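Local coordinates for mitogen-activated protein kinase, putative (Map kinase-like protein) (Leishmania major, PDB 3PG1) that probably binds ATP and uses it to phosphorylate serine and threonine residues of other proteins, as a parasite member of the MAP kinase family, at residues A[264-267]-A[268-271]. Numbering follows the deposited sequence.
Sequences PSAR and DYLR
Tyr-269 lays one face of its ring against the backbone of the preceding helical turn, a good example of how an aromatic side chain can pack on the very helix that carries it. The carbonyl oxygen Ser-265 O sits 3.3 Å above the ring plane, displaced toward the rim, and Ser-265 O to Tyr-269 CG is the nearest approach to a ring atom. With CG beside the backbone N and anti to the carbonyl carbon (chi1 -66°), the ring is turned back along the helix, and Tyr-269 CD2 comes 3.7 Å from Ala-266 CA. The same Ser-265 O accepts the main-chain hydrogen bond from Tyr-269 N at 3.0 Å while lying against the ring face. Phe-239 meets the tyrosine edge-to-face.

Residues 264-269 form a short helix in the C-terminal lobe that packs on helix 239-250, consistent with the MAP kinase insert following helix G. Its inner side is apolar: Ala-266 and Leu-270, one turn apart, both touch Phe-239 and Met-206. In one of its two conformers, Leu-270 also brings CG and CD1 each 3.4 Å from Ala-266 O, the carbonyl that receives Leu-270 N. Leu-270 N makes a second, weak bond to Arg-267 O.

On the exposed side, Asp-268 folds toward Pro-264 by a similar first torsion. Asp-268 N bonds to Pro-264 O at 3.2 Å, and a water donates to that carbonyl at 2.8 Å and, weakly, to Asp-268 OD1, joining carboxylate and backbone across one turn. Arg-267 instead reaches back toward the start of the helix, with Pro-264 N loosely over one face of its guanidinium, 4.3 Å above the plane and offset toward the rim, and bonds weakly to Val-259 O and Ser-262 OG.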
loop_
_atom_site.group_PDB
_atom_site.type_symbol
_atom_site.label_atom_id
_atom_site.label_comp_id
_atom_site.label_asym_id
_atom_site.label_seq_id
_atom_site.Cartn_x
_atom_site.Cartn_y
_atom_site.Cartn_z
ATOM N N PRO A 264 12.682 -16.077 -16.497
ATOM C CA PRO A 264 12.851 -17.115 -17.540
ATOM C C PRO A 264 11.576 -17.924 -17.831
ATOM O O PRO A 264 11.340 -18.275 -18.980
ATOM C CB PRO A 264 13.948 -18.016 -16.958
ATOM C CG PRO A 264 14.728 -17.129 -16.081
ATOM C CD PRO A 264 13.690 -16.242 -15.426
ATOM N N SER A 265 10.761 -18.203 -16.802
ATOM C CA SER A 265 9.489 -18.940 -16.935
ATOM C C SER A 265 8.483 -18.120 -17.756
ATOM O O SER A 265 7.802 -18.678 -18.610
ATOM C CB SER A 265 8.891 -19.224 -15.561
ATOM O OG SER A 265 9.691 -20.126 -14.815
ATOM N N ALA A 266 8.400 -16.783 -17.496
ATOM C CA ALA A 266 7.474 -15.890 -18.200
ATOM C C ALA A 266 7.826 -15.717 -19.671
ATOM O O ALA A 266 6.920 -15.669 -20.511
ATOM C CB ALA A 266 7.367 -14.555 -17.506
ATOM N N ARG A 267 9.138 -15.675 -19.990
ATOM C CA ARG A 267 9.650 -15.617 -21.371
ATOM C C ARG A 267 9.200 -16.852 -22.124
ATOM O O ARG A 267 8.795 -16.757 -23.284
ATOM C CB ARG A 267 11.180 -15.609 -21.388
ATOM C CG ARG A 267 11.774 -14.254 -21.198
ATOM C CD ARG A 267 13.249 -14.383 -20.899
ATOM N NE ARG A 267 13.718 -13.342 -19.968
ATOM C CZ ARG A 267 14.844 -13.452 -19.281
ATOM N NH1 ARG A 267 15.590 -14.549 -19.380
ATOM N NH2 ARG A 267 15.231 -12.473 -18.474
ATOM N N ASP A 268 9.274 -18.024 -21.467
ATOM C CA ASP A 268 8.831 -19.261 -22.102
ATOM C C ASP A 268 7.308 -19.280 -22.283
ATOM O O ASP A 268 6.836 -19.819 -23.273
ATOM C CB ASP A 268 9.313 -20.479 -21.317
ATOM C CG ASP A 268 10.793 -20.793 -21.494
ATOM O OD1 ASP A 268 11.358 -20.443 -22.568
ATOM O OD2 ASP A 268 11.373 -21.437 -20.586
ATOM N N TYR A 269 6.547 -18.686 -21.359
ATOM C CA TYR A 269 5.087 -18.629 -21.517
ATOM C C TYR A 269 4.712 -17.803 -22.763
ATOM O O TYR A 269 3.749 -18.111 -23.441
ATOM C CB TYR A 269 4.418 -17.904 -20.314
ATOM C CG TYR A 269 4.499 -18.585 -18.956
ATOM C CD1 TYR A 269 4.637 -19.968 -18.847
ATOM C CD2 TYR A 269 4.381 -17.845 -17.782
ATOM C CE1 TYR A 269 4.705 -20.592 -17.604
ATOM C CE2 TYR A 269 4.429 -18.461 -16.530
ATOM C CZ TYR A 269 4.579 -19.838 -16.448
ATOM O OH TYR A 269 4.636 -20.445 -15.218
ATOM N N LEU A 270 5.471 -16.735 -22.996
ATOM C CA LEU A 270 5.239 -15.766 -24.076
ATOM C C LEU A 270 6.013 -16.080 -25.356
ATOM O O LEU A 270 5.926 -15.319 -26.326
ATOM C CB LEU A 270 5.607 -14.356 -23.563
ATOM C CG LEU A 270 4.795 -13.826 -22.382
ATOM C CD1 LEU A 270 5.552 -12.742 -21.656
ATOM C CD2 LEU A 270 3.415 -13.340 -22.817
ATOM N N ARG A 271 6.754 -17.210 -25.363
ATOM C CA ARG A 271 7.606 -17.699 -26.457
ATOM C C ARG A 271 6.965 -17.707 -27.848
ATOM O O ARG A 271 7.580 -17.224 -28.804
ATOM C CB ARG A 271 8.198 -19.066 -26.090
ATOM C CG ARG A 271 9.434 -19.490 -26.882
ATOM C CD ARG A 271 9.990 -20.823 -26.395
ATOM N NE ARG A 271 9.201 -21.970 -26.861
ATOM C CZ ARG A 271 8.250 -22.574 -26.150
ATOM N NH1 ARG A 271 7.942 -22.145 -24.931
ATOM N NH2 ARG A 271 7.588 -23.607 -26.664
HETATM O O HOH W 1 13.418 -18.361 -20.858
#